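Endo-1,4-b-d-mannanase (Trichoderma reesei, PDB 1QNR) hydrolyses internal beta-1,4 linkages in mannan chains as a glycoside hydrolase family 5 endo-mannanase with a TIM-barrel catalytic domain. Local coordinates at residues V52-G57 with L166-R171; Y190-S193 with L199-L202. One frame throughout, in Å; residues are numbered along the deposited sequence.

Contact 1 of 2, residues V52-G57 with L166-R171; sequences VVRVWG and LGNEPR. With BMA (beta-D-mannopyranose), chain B; BMA (beta-D-mannopyranose), chain C.
The amide oxygen of Asn168 takes a bond from a buried arginine: Arg54 NH2 donates to OD1 at 2.9 Å, with an N-H...O angle of 156°, while the CH2 corner of the Trp56 indole merely packs obliquely on the amide, 3.5 Å from Asn168 OD1. The donor stands 17° out of the amide's carbonyl plane, and the Arg54 and Asn168 side chains cross at about a right angle. Extended from CG to NE, Arg54 carries its guanidinium the full distance to the amide, while the indole turns its edge to one face of that group, Trp56 CZ3 lying 3.6 Å above the guanidinium plane and offset toward the rim. Arg54 also forms salt bridges to Glu165, Glu275 and Glu276, which probably balance its buried charge and fix its rotation. Asn168, Glu169 and Pro170 make up the Asn-Glu-Pro sequence familiar from family 5. In one of its two modelled conformers, Glu169 OE1 accepts a bond from O4 of one mannose at 2.8 Å; Arg171 NH1 and NH2 both reach O2 of the second. The contact lies close to the centre of the molecule, joining the end of strand 52-54 to the loop between strand 161-165 and helix 178-194, with strand 105-109 packed against Arg54 and Trp56.

Contact 2 of 2, residues Y190-S193 with L199-L202; sequences YVKS and LVTL
The beta-alpha-beta unit made of strand 161-165, helix 178-194 and strand 199-201 turns back on itself here: Val191 and Lys192, in the last turns of the helix, pack on Val200 of the strand that follows. Methyl CG2 of Val200 is the shared target. Val191 CG1 meets it at 3.7 Å, and Lys192 CE comes equally near from a different side of the methyl, with CD a little behind at 3.9 Å. In Val191, CG1 sits opposite the backbone N about the first torsion (178°), which places it on the strand side of the residue. Lys192 reaches across differently: its chain folds at the second torsion (-72°) and then runs out straight, sliding past Val200 in the opposite direction, until NZ is 4.0 Å from Leu199 CA. The contact packs the outer helix layer of the TIM barrel on its strand wall, toward the N-terminal end of the strands, and Val191 also rests on Trp164 of strand 161-165 and on Val148 of helix 138-155. The lysine's apolar stem belongs to the hydrophobic seam while its ammonium group is held by a salt bridge to Asp236 and a bond to His198 O; Asp236 OD2 also accepts from Val200 N. One turn of the helix is tied locally as well, for Ser193 OG donates to Tyr190 O at 2.7 Å, lying in the carbonyl plane on a lone pair.

From the N terminus the chain first passes through strand 52-54 and on to Gly57, then returns at Leu166 after 108 intervening residues to close contact 1; strands 105-109 and 161-165 and helix 138-155 lie within that long loop. Contact 2 comes after it in series, closing a short helix-to-strand connection of five residues, so the two loops neither nest nor cross. They meet all the same: 166-171 runs on from strand 161-165, the parallel neighbour of strand 199-201, with probable backbone hydrogen bonds from Leu166 N to Thr201 O and from Gly167 N to Leu202 O. Contact 1 ties the end of strand 52-54 to the loop after strand 161-165; contact 2 ties helix 178-194 to strand 199-201.

Contact 1 of 2, residues V52-G57 with L166-R171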
loop_
_atom_site.group_PDB
_atom_site.type_symbol
_atom_site.label_atom_id
_atom_site.label_comp_id
_atom_site.label_asym_id
_atom_site.label_seq_id
_atom_site.Cartn_x
_atom_site.Cartn_y
_atom_site.Cartn_z
ATOM N N VAL A 52 3.673 4.895 10.217
ATOM C CA VAL A 52 3.259 3.775 9.330
ATOM C C VAL A 52 4.085 3.810 8.039
ATOM O O VAL A 52 4.316 4.913 7.482
ATOM C CB VAL A 52 1.749 3.894 8.981
ATOM C CG1 VAL A 52 1.315 2.597 8.222
ATOM C CG2 VAL A 52 0.853 4.032 10.222
ATOM N N VAL A 53 4.542 2.635 7.604
ATOM C CA VAL A 53 5.343 2.497 6.376
ATOM C C VAL A 53 4.642 1.450 5.488
ATOM O O VAL A 53 4.270 0.363 5.966
ATOM C CB VAL A 53 6.811 2.021 6.647
ATOM C CG1 VAL A 53 7.650 2.097 5.355
ATOM C CG2 VAL A 53 7.444 2.880 7.708
ATOM N N ARG A 54 4.524 1.762 4.182
ATOM C CA ARG A 54 3.943 0.788 3.200
ATOM C C ARG A 54 5.100 0.144 2.446
ATOM O O ARG A 54 5.940 0.864 1.840
ATOM C CB ARG A 54 2.910 1.524 2.346
ATOM C CG ARG A 54 2.199 0.547 1.348
ATOM C CD ARG A 54 0.868 1.218 0.918
ATOM N NE ARG A 54 0.201 0.495 -0.202
ATOM C CZ ARG A 54 0.387 0.795 -1.512
ATOM N NH1 ARG A 54 1.279 1.730 -1.882
ATOM N NH2 ARG A 54 -0.388 0.161 -2.401
ATOM N N VAL A 55 5.204 -1.200 2.479
ATOM C CA VAL A 55 6.376 -1.951 1.847
ATOM C C VAL A 55 5.795 -3.013 0.929
ATOM O O VAL A 55 4.683 -3.539 1.207
ATOM C CB VAL A 55 7.289 -2.550 2.957
ATOM C CG1 VAL A 55 7.802 -1.434 3.894
ATOM C CG2 VAL A 55 6.616 -3.663 3.777
ATOM N N TRP A 56 6.542 -3.426 -0.124
ATOM C CA TRP A 56 5.967 -4.537 -0.976
ATOM C C TRP A 56 6.039 -5.879 -0.249
ATOM O O TRP A 56 7.066 -6.298 0.302
ATOM C CB TRP A 56 6.709 -4.631 -2.319
ATOM C CG TRP A 56 6.337 -3.561 -3.340
ATOM C CD1 TRP A 56 6.960 -3.496 -4.566
ATOM C CD2 TRP A 56 5.319 -2.526 -3.330
ATOM N NE1 TRP A 56 6.353 -2.519 -5.329
ATOM C CE2 TRP A 56 5.374 -1.892 -4.596
ATOM C CE3 TRP A 56 4.385 -2.069 -2.353
ATOM C CZ2 TRP A 56 4.502 -0.848 -4.981
ATOM C CZ3 TRP A 56 3.537 -0.995 -2.766
ATOM C CH2 TRP A 56 3.581 -0.358 -4.061
ATOM N N GLY A 57 4.939 -6.659 -0.338
ATOM C CA GLY A 57 4.940 -8.038 0.199
ATOM C C GLY A 57 5.056 -9.093 -0.879
ATOM O O GLY A 57 4.791 -10.299 -0.578
ATOM N N LEU A 166 -4.883 -6.362 -0.290
ATOM C CA LEU A 166 -5.045 -7.395 -1.327
ATOM C C LEU A 166 -4.091 -7.165 -2.481
ATOM O O LEU A 166 -3.524 -8.190 -2.995
ATOM C CB LEU A 166 -6.520 -7.468 -1.757
ATOM C CG LEU A 166 -7.574 -7.685 -0.661
ATOM C CD1 LEU A 166 -8.922 -8.092 -1.339
ATOM C CD2 LEU A 166 -7.137 -8.687 0.393
ATOM N N GLY A 167 -3.861 -5.933 -2.963
ATOM C CA GLY A 167 -2.851 -5.755 -4.022
ATOM C C GLY A 167 -2.514 -4.269 -4.103
ATOM O O GLY A 167 -3.147 -3.389 -3.487
ATOM N N ASN A 168 -1.450 -4.002 -4.896
ATOM C CA ASN A 168 -1.146 -2.603 -5.231
ATOM C C ASN A 168 -1.963 -2.184 -6.475
ATOM O O ASN A 168 -1.655 -2.673 -7.589
ATOM C CB ASN A 168 0.327 -2.409 -5.526
ATOM C CG ASN A 168 0.648 -0.947 -5.913
ATOM O OD1 ASN A 168 0.287 0.013 -5.198
ATOM N ND2 ASN A 168 1.301 -0.804 -7.058
ATOM N N GLU A 169 -2.924 -1.267 -6.303
ATOM C CA GLU A 169 -3.672 -0.637 -7.432
ATOM C C GLU A 169 -4.409 -1.637 -8.288
ATOM O O GLU A 169 -4.372 -1.529 -9.537
ATOM C CB GLU A 169 -2.754 0.276 -8.337
ATOM C CG GLU A 169 -2.030 1.292 -7.410
ATOM C CD GLU A 169 -1.319 2.373 -8.173
ATOM O OE1 GLU A 169 -0.922 2.215 -9.342
ATOM O OE2 GLU A 169 -1.040 3.410 -7.527
ATOM N N PRO A 170 -5.159 -2.625 -7.764
ATOM C CA PRO A 170 -5.906 -3.563 -8.625
ATOM C C PRO A 170 -6.828 -2.801 -9.585
ATOM O O PRO A 170 -7.563 -1.884 -9.165
ATOM C CB PRO A 170 -6.723 -4.401 -7.639
ATOM C CG PRO A 170 -6.726 -3.623 -6.359
ATOM C CD PRO A 170 -5.417 -2.858 -6.302
ATOM N N ARG A 171 -6.814 -3.214 -10.865
ATOM C CA ARG A 171 -7.723 -2.689 -11.888
ATOM C C ARG A 171 -8.241 -3.857 -12.712
ATOM O O ARG A 171 -7.603 -4.930 -12.775
ATOM C CB ARG A 171 -7.056 -1.698 -12.867
ATOM C CG ARG A 171 -6.506 -0.404 -12.204
ATOM C CD ARG A 171 -5.956 0.443 -13.384
ATOM N NE ARG A 171 -5.470 1.741 -12.912
ATOM C CZ ARG A 171 -5.116 2.752 -13.746
ATOM N NH1 ARG A 171 -5.179 2.564 -15.071
ATOM N NH2 ARG A 171 -4.678 3.872 -13.193
HETATM C C1 BMA B . -0.395 3.834 -14.348
HETATM C C2 BMA B . 1.039 3.252 -14.349
HETATM C C3 BMA B . 1.405 2.742 -12.953
HETATM C C4 BMA B . 1.092 3.798 -11.900
HETATM C C5 BMA B . -0.328 4.359 -12.007
HETATM C C6 BMA B . -0.503 5.667 -11.155
HETATM O O2 BMA B . 1.988 4.259 -14.730
HETATM O O3 BMA B . 2.739 2.325 -12.847
HETATM O O4 BMA B . 1.322 3.196 -10.616
HETATM O O5 BMA B . -0.503 4.915 -13.368
HETATM O O6 BMA B . -1.914 5.877 -11.292
HETATM C C1 BMA C . -3.748 6.001 -17.854
HETATM C C2 BMA C . -3.783 6.279 -16.336
HETATM C C3 BMA C . -2.408 6.030 -15.672
HETATM C C4 BMA C . -1.904 4.630 -16.037
HETATM C C5 BMA C . -1.913 4.435 -17.588
HETATM C C6 BMA C . -1.279 3.173 -18.116
HETATM O O1 BMA C . -5.069 6.118 -18.381
HETATM O O2 BMA C . -4.775 5.446 -15.715
HETATM O O3 BMA C . -2.650 6.068 -14.241
HETATM O O4 BMA C . -0.578 4.395 -15.628
HETATM O O5 BMA C . -3.316 4.597 -18.004
HETATM O O6 BMA C . -2.044 1.975 -18.036
#

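Contact 2 of 2, residues Y190-S193 with L199-L202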
loop_
_atom_site.group_PDB
_atom_site.type_symbol
_atom_site.label_atom_id
_atom_site.label_comp_id
_atom_site.label_asym_id
_atom_site.label_seq_id
_atom_site.Cartn_x
_atom_site.Cartn_y
_atom_site.Cartn_z
ATOM N N TYR A 190 -10.975 -14.797 3.090
ATOM C CA TYR A 190 -9.883 -15.774 3.300
ATOM C C TYR A 190 -8.819 -15.222 4.213
ATOM O O TYR A 190 -8.337 -15.925 5.149
ATOM C CB TYR A 190 -9.304 -16.164 1.918
ATOM C CG TYR A 190 -8.137 -17.134 1.987
ATOM C CD1 TYR A 190 -8.340 -18.387 2.589
ATOM C CD2 TYR A 190 -6.849 -16.880 1.522
ATOM C CE1 TYR A 190 -7.320 -19.346 2.757
ATOM C CE2 TYR A 190 -5.816 -17.812 1.595
ATOM C CZ TYR A 190 -6.076 -19.005 2.257
ATOM O OH TYR A 190 -5.012 -19.925 2.392
ATOM N N VAL A 191 -8.394 -13.970 4.027
ATOM C CA VAL A 191 -7.369 -13.389 4.925
ATOM C C VAL A 191 -7.880 -13.363 6.362
ATOM O O VAL A 191 -7.122 -13.763 7.298
ATOM C CB VAL A 191 -6.979 -11.939 4.489
ATOM C CG1 VAL A 191 -5.951 -11.301 5.456
ATOM C CG2 VAL A 191 -6.353 -11.957 3.085
ATOM N N LYS A 192 -9.139 -12.981 6.585
ATOM C CA LYS A 192 -9.705 -12.975 7.954
ATOM C C LYS A 192 -9.749 -14.379 8.558
ATOM O O LYS A 192 -9.650 -14.546 9.815
ATOM C CB LYS A 192 -11.092 -12.313 7.993
ATOM C CG LYS A 192 -11.041 -10.801 7.655
ATOM C CD LYS A 192 -10.428 -9.979 8.784
ATOM C CE LYS A 192 -10.827 -8.494 8.628
ATOM N NZ LYS A 192 -10.208 -7.593 9.651
ATOM N N SER A 193 -9.860 -15.426 7.720
ATOM C CA SER A 193 -9.868 -16.826 8.230
ATOM C C SER A 193 -8.492 -17.288 8.667
ATOM O O SER A 193 -8.367 -18.296 9.407
ATOM C CB SER A 193 -10.392 -17.800 7.129
ATOM O OG SER A 193 -9.427 -18.198 6.133
ATOM N N LEU A 199 -6.344 -5.629 10.628
ATOM C CA LEU A 199 -7.171 -4.992 9.614
ATOM C C LEU A 199 -6.822 -5.440 8.183
ATOM O O LEU A 199 -5.691 -5.905 7.926
ATOM C CB LEU A 199 -6.914 -3.465 9.688
ATOM C CG LEU A 199 -7.255 -2.822 11.051
ATOM C CD1 LEU A 199 -6.836 -1.313 11.068
ATOM C CD2 LEU A 199 -8.749 -2.983 11.413
ATOM N N VAL A 200 -7.783 -5.386 7.253
ATOM C CA VAL A 200 -7.616 -5.736 5.845
ATOM C C VAL A 200 -8.188 -4.592 4.983
ATOM O O VAL A 200 -9.232 -4.006 5.257
ATOM C CB VAL A 200 -8.316 -7.053 5.516
ATOM C CG1 VAL A 200 -8.136 -7.536 4.059
ATOM C CG2 VAL A 200 -7.827 -8.209 6.432
ATOM N N THR A 201 -7.482 -4.303 3.842
ATOM C CA THR A 201 -7.920 -3.238 2.936
ATOM C C THR A 201 -7.612 -3.659 1.478
ATOM O O THR A 201 -6.847 -4.618 1.238
ATOM C CB THR A 201 -7.251 -1.879 3.281
ATOM O OG1 THR A 201 -7.901 -0.798 2.547
ATOM C CG2 THR A 201 -5.774 -1.916 2.961
ATOM N N LEU A 202 -8.212 -3.000 0.481
ATOM C CA LEU A 202 -8.077 -3.411 -0.908
ATOM C C LEU A 202 -6.762 -2.916 -1.574
ATOM O O LEU A 202 -6.165 -3.769 -2.285
ATOM C CB LEU A 202 -9.314 -2.868 -1.692
ATOM C CG LEU A 202 -9.373 -3.192 -3.208
ATOM C CD1 LEU A 202 -9.208 -4.677 -3.518
ATOM C CD2 LEU A 202 -10.718 -2.682 -3.809
#